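Local structure of CalU16 (Micromonospora echinospora, 4FPW) at residues V33-W37 with L98-E102; D56-G61 with I73-E77. The protein probably protects its producer from the enediyne calicheamicin by self-sacrifice, as a member of the AHA1 family within the Bet v 1-like clan. One frame throughout, in Å; residues are numbered along the deposited sequence.

Contact 1. Residues V33-W37 with L98-E102; sequences VDEVW and LRLSE
The indole of Trp37 turns an edge to strand 98-102: the methyl CD1 of Leu100 lies near the ring plane, 4.0 Å from CE3. Further along the six-membered ring, Leu98 CD2 approaches CZ3 obliquely at 4.4 Å, a looser touch. Pro78, Pro79 and Leu82 also touch the Trp37 side chain. Leu100 is the hub of the contact. Its CG is anti to the carbonyl carbon (chi1 -53°) and its CD1 continues the chain away from CA (chi2 -178°), so that this methyl reaches the helix backbone, 3.4 Å from Trp37 N. That N-H is already engaged, bonded to Val33 O over 2.8 Å in the first turn of the helix, and the methyl packs against the bond from the strand side. Val36 comes at the forked end of Leu100 from another direction, its CG1 3.8 Å from CD1 and nearly as close to CD2. The helix is the first of the two short consecutive helices, 33-41 and 43-49, that follow an early strand in Bet v 1-like folds; it runs nearly antiparallel to the strand, at 160°, with the axes 9.0 Å apart. Leu98 and Leu100 both start toward it, whereas Arg99 points away and forms salt bridges with Glu97, Glu110 and Glu112. Where the helix begins, Val33 CG2, anti to its own carbonyl carbon, meets the aliphatic part of Glu102, 3.4 Å from CG, the two side chains crossing at about a right angle. Val33 and Val36 also touch Thr107 on the neighbouring strand 106-115, and Leu98 and Leu100 rest on Leu109 of that strand.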
loop_
_atom_site.group_PDB
_atom_site.type_symbol
_atom_site.label_atom_id
_atom_site.label_comp_id
_atom_site.label_asym_id
_atom_site.label_seq_id
_atom_site.Cartn_x
_atom_site.Cartn_y
_atom_site.Cartn_z
ATOM N N VAL A 33 12.830 -7.975 8.620
ATOM C CA VAL A 33 12.612 -6.589 8.174
ATOM C C VAL A 33 13.363 -6.195 6.905
ATOM O O VAL A 33 12.778 -5.590 6.006
ATOM C CB VAL A 33 12.998 -5.613 9.311
ATOM C CG1 VAL A 33 13.275 -4.205 8.792
ATOM C CG2 VAL A 33 11.911 -5.591 10.375
ATOM N N ASP A 34 14.652 -6.514 6.838
ATOM C CA ASP A 34 15.466 -6.167 5.662
ATOM C C ASP A 34 14.878 -6.743 4.387
ATOM O O ASP A 34 14.596 -6.027 3.431
ATOM C CB ASP A 34 16.905 -6.677 5.796
ATOM C CG ASP A 34 17.795 -5.707 6.510
ATOM O OD1 ASP A 34 18.873 -5.385 5.956
ATOM O OD2 ASP A 34 17.421 -5.262 7.622
ATOM N N GLU A 35 14.716 -8.058 4.400
ATOM C CA GLU A 35 14.249 -8.811 3.244
ATOM C C GLU A 35 12.918 -8.255 2.776
ATOM O O GLU A 35 12.698 -8.123 1.584
ATOM C CB GLU A 35 14.099 -10.298 3.590
ATOM C CG GLU A 35 15.416 -10.984 3.948
ATOM C CD GLU A 35 15.262 -12.457 4.310
ATOM O OE1 GLU A 35 14.372 -13.138 3.752
ATOM O OE2 GLU A 35 16.041 -12.945 5.159
ATOM N N VAL A 36 12.046 -7.920 3.719
ATOM C CA VAL A 36 10.738 -7.387 3.387
ATOM C C VAL A 36 10.910 -5.976 2.820
ATOM O O VAL A 36 10.271 -5.630 1.837
ATOM C CB VAL A 36 9.801 -7.373 4.611
ATOM C CG1 VAL A 36 8.451 -6.789 4.249
ATOM C CG2 VAL A 36 9.619 -8.778 5.176
ATOM N N TRP A 37 11.776 -5.169 3.436
ATOM C CA TRP A 37 12.136 -3.850 2.881
ATOM C C TRP A 37 12.644 -3.924 1.438
ATOM O O TRP A 37 12.101 -3.280 0.542
ATOM C CB TRP A 37 13.195 -3.164 3.741
ATOM C CG TRP A 37 13.578 -1.818 3.233
ATOM C CD1 TRP A 37 14.761 -1.468 2.644
ATOM C CD2 TRP A 37 12.766 -0.640 3.249
ATOM N NE1 TRP A 37 14.730 -0.141 2.288
ATOM C CE2 TRP A 37 13.520 0.392 2.656
ATOM C CE3 TRP A 37 11.472 -0.354 3.708
ATOM C CZ2 TRP A 37 13.027 1.688 2.519
ATOM C CZ3 TRP A 37 10.984 0.936 3.568
ATOM C CH2 TRP A 37 11.763 1.940 2.983
ATOM N N LEU A 98 4.251 2.984 4.103
ATOM C CA LEU A 98 4.593 1.666 4.530
ATOM C C LEU A 98 5.464 1.783 5.755
ATOM O O LEU A 98 6.465 2.491 5.717
ATOM C CB LEU A 98 5.348 0.939 3.435
ATOM C CG LEU A 98 5.669 -0.513 3.798
ATOM C CD1 LEU A 98 4.524 -1.414 3.370
ATOM C CD2 LEU A 98 6.975 -0.940 3.151
ATOM N N ARG A 99 5.069 1.090 6.827
ATOM C CA ARG A 99 5.893 0.898 8.017
ATOM C C ARG A 99 6.121 -0.594 8.234
ATOM O O ARG A 99 5.168 -1.375 8.280
ATOM C CB ARG A 99 5.216 1.464 9.263
ATOM C CG ARG A 99 4.694 2.873 9.099
ATOM C CD ARG A 99 3.754 3.263 10.231
ATOM N NE ARG A 99 2.675 4.089 9.700
ATOM C CZ ARG A 99 1.430 3.686 9.447
ATOM N NH1 ARG A 99 1.037 2.449 9.719
ATOM N NH2 ARG A 99 0.557 4.556 8.941
ATOM N N LEU A 100 7.390 -0.971 8.358
ATOM C CA LEU A 100 7.787 -2.310 8.737
ATOM C C LEU A 100 8.366 -2.252 10.143
ATOM O O LEU A 100 9.268 -1.445 10.409
ATOM C CB LEU A 100 8.849 -2.843 7.780
ATOM C CG LEU A 100 8.537 -2.799 6.289
ATOM C CD1 LEU A 100 9.674 -3.399 5.483
ATOM C CD2 LEU A 100 7.231 -3.513 5.980
ATOM N N SER A 101 7.853 -3.094 11.039
ATOM C CA SER A 101 8.392 -3.211 12.394
ATOM C C SER A 101 8.794 -4.647 12.666
ATOM O O SER A 101 8.164 -5.582 12.162
ATOM C CB SER A 101 7.365 -2.754 13.439
ATOM O OG SER A 101 6.036 -3.106 13.064
ATOM N N GLU A 102 9.849 -4.815 13.456
ATOM C CA GLU A 102 10.251 -6.135 13.891
ATOM C C GLU A 102 9.246 -6.650 14.907
ATOM O O GLU A 102 8.825 -5.930 15.815
ATOM C CB GLU A 102 11.629 -6.119 14.550
ATOM C CG GLU A 102 12.791 -5.767 13.640
ATOM C CD GLU A 102 14.115 -5.859 14.378
ATOM O OE1 GLU A 102 14.411 -6.943 14.933
ATOM O OE2 GLU A 102 14.853 -4.847 14.428
#

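Contact 2. Residues D56-G61 with I73-E77; sequences DLREGG and ILRCE
Ile73 and Glu59 reach across this contact in opposite senses, the isoleucine into the bend of 56-61 and the glutamate out along 73-77 as far as Cys76. Ile73 has CG1 anti to its carbonyl carbon (chi1 -61°), which turns CD1 toward the start of the loop, 3.7 Å from Leu57 CA; there it also faces Asp56 O and, obliquely and more loosely, Leu57 CD2. The other branch, CG2, lies 3.4 Å from Arg58 O. That carbonyl is itself bonded to Gly61 N, closing a type II turn from Arg58 to Gly61 in which Gly60 supplies the positive phi of the third position. The curled backbone thus wraps a buried aliphatic side chain, and Ile73 N donates to Gly61 O at 2.8 Å beside it. Glu59 stretches out beyond CG and passes Leu74 O, 3.4 Å from its CG. Its OE2 takes the N-H of Cys76 at 2.8 Å in a fairly straight bond (166°), met on the anti side of the carboxylate and somewhat out of its plane, so this backbone N-H is held by a carboxylate. The Arg75 guanidinium is near, its NE 4.3 Å from Glu59 OE2, which sits well out of the guanidinium plane, so attraction is through charge alone. The arginine instead directs NE to Glu77 OE2 in a salt bridge of 2.9 Å; the nearby positive charge would probably stabilise the Glu59 carboxylate, although Glu77 would partly offset this. Leu74 and Arg75 together face Thr83 in a classic beta bulge on strand 70-77, where it pairs with strand 81-86, while the 56-61 loop joins strand 53-54 to strand 62-65 at the far end of the antiparallel sheet.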
loop_
_atom_site.group_PDB
_atom_site.type_symbol
_atom_site.label_atom_id
_atom_site.label_comp_id
_atom_site.label_asym_id
_atom_site.label_seq_id
_atom_site.Cartn_x
_atom_site.Cartn_y
_atom_site.Cartn_z
ATOM N N ASP A 56 13.787 8.189 -10.502
ATOM C CA ASP A 56 14.804 8.091 -9.456
ATOM C C ASP A 56 14.124 7.646 -8.168
ATOM O O ASP A 56 13.417 8.430 -7.510
ATOM C CB ASP A 56 15.555 9.411 -9.244
ATOM C CG ASP A 56 14.625 10.607 -9.079
ATOM O OD1 ASP A 56 14.913 11.464 -8.214
ATOM O OD2 ASP A 56 13.606 10.692 -9.804
ATOM N N LEU A 57 14.318 6.372 -7.831
ATOM C CA LEU A 57 13.870 5.838 -6.547
ATOM C C LEU A 57 14.850 6.266 -5.453
ATOM O O LEU A 57 15.862 5.614 -5.202
ATOM C CB LEU A 57 13.719 4.318 -6.608
ATOM C CG LEU A 57 12.812 3.819 -7.737
ATOM C CD1 LEU A 57 12.643 2.311 -7.639
ATOM C CD2 LEU A 57 11.449 4.506 -7.761
ATOM N N ARG A 58 14.541 7.414 -4.858
ATOM C CA ARG A 58 15.257 7.963 -3.714
ATOM C C ARG A 58 14.398 9.086 -3.150
ATOM O O ARG A 58 13.473 9.553 -3.814
ATOM C CB ARG A 58 16.635 8.497 -4.111
ATOM C CG ARG A 58 16.618 9.456 -5.301
ATOM C CD ARG A 58 17.705 10.522 -5.228
ATOM N NE ARG A 58 17.423 11.629 -6.146
ATOM C CZ ARG A 58 16.607 12.659 -5.893
ATOM N NH1 ARG A 58 15.968 12.765 -4.730
ATOM N NH2 ARG A 58 16.424 13.600 -6.817
ATOM N N GLU A 59 14.708 9.520 -1.933
ATOM C CA GLU A 59 13.855 10.470 -1.212
ATOM C C GLU A 59 13.719 11.773 -1.984
ATOM O O GLU A 59 14.674 12.225 -2.582
ATOM C CB GLU A 59 14.429 10.736 0.178
ATOM C CG GLU A 59 13.414 11.211 1.198
ATOM C CD GLU A 59 13.976 11.189 2.601
ATOM O OE1 GLU A 59 15.061 11.740 2.811
ATOM O OE2 GLU A 59 13.337 10.627 3.509
ATOM N N GLY A 60 12.521 12.352 -2.005
ATOM C CA GLY A 60 12.244 13.521 -2.838
ATOM C C GLY A 60 12.243 13.234 -4.335
ATOM O O GLY A 60 11.855 14.093 -5.124
ATOM N N GLY A 61 12.677 12.037 -4.735
ATOM C CA GLY A 61 12.599 11.604 -6.121
ATOM C C GLY A 61 11.180 11.241 -6.486
ATOM O O GLY A 61 10.234 11.619 -5.786
ATOM N N ILE A 73 8.352 10.781 -3.890
ATOM C CA ILE A 73 8.874 10.014 -2.817
ATOM C C ILE A 73 9.143 11.021 -1.728
ATOM O O ILE A 73 10.238 11.587 -1.632
ATOM C CB ILE A 73 10.133 9.254 -3.281
ATOM C CG1 ILE A 73 9.751 8.304 -4.432
ATOM C CG2 ILE A 73 10.775 8.492 -2.130
ATOM C CD1 ILE A 73 10.910 7.515 -5.010
ATOM N N LEU A 74 8.119 11.243 -0.907
ATOM C CA LEU A 74 8.199 12.204 0.195
ATOM C C LEU A 74 9.216 11.732 1.247
ATOM O O LEU A 74 10.248 12.388 1.446
ATOM C CB LEU A 74 6.805 12.445 0.817
ATOM C CG LEU A 74 5.647 12.692 -0.165
ATOM C CD1 LEU A 74 4.297 12.843 0.530
ATOM C CD2 LEU A 74 5.935 13.901 -1.047
ATOM N N ARG A 75 8.960 10.577 1.873
ATOM C CA ARG A 75 9.827 10.054 2.957
ATOM C C ARG A 75 10.350 8.639 2.684
ATOM O O ARG A 75 9.608 7.766 2.216
ATOM C CB ARG A 75 9.055 10.039 4.277
ATOM C CG ARG A 75 9.932 10.072 5.518
ATOM C CD ARG A 75 10.431 11.479 5.773
ATOM N NE ARG A 75 11.091 11.581 7.061
ATOM C CZ ARG A 75 11.936 12.542 7.410
ATOM N NH1 ARG A 75 12.242 13.520 6.562
ATOM N NH2 ARG A 75 12.481 12.519 8.618
ATOM N N CYS A 76 11.628 8.421 2.992
ATOM C CA CYS A 76 12.250 7.105 2.866
ATOM C C CYS A 76 13.221 6.901 4.022
ATOM O O CYS A 76 14.317 7.491 4.047
ATOM C CB CYS A 76 12.969 6.955 1.522
ATOM S SG CYS A 76 13.150 5.237 0.961
ATOM N N GLU A 77 12.794 6.073 4.979
ATOM C CA GLU A 77 13.558 5.759 6.188
ATOM C C GLU A 77 13.843 4.260 6.192
ATOM O O GLU A 77 13.196 3.507 6.927
ATOM C CB GLU A 77 12.751 6.166 7.435
ATOM C CG GLU A 77 12.590 7.677 7.598
ATOM C CD GLU A 77 11.513 8.120 8.592
ATOM O OE1 GLU A 77 10.794 7.284 9.178
ATOM O OE2 GLU A 77 11.388 9.340 8.798
#

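From the N terminus, the chain passes through strands 7-15 and 20-29 before helix 33-41 supplies the first half of contact 1. Helix 43-49 and strand 53-54 follow, and the loop 56-61 then opens contact 2, which closes over strand 62-65 when strand 70-77 returns. Only after strand 81-86 does strand 94-103 complete contact 1, so contact 2 is nested within its long loop. Contact 1 ties a short helix to the middle of the sheet; contact 2 ties the edge-side loop to a strand of that sheet. Their centres are about 16 Å apart, yet they touch where Trp37 CZ2 packs 3.9 Å from Cys76 SG.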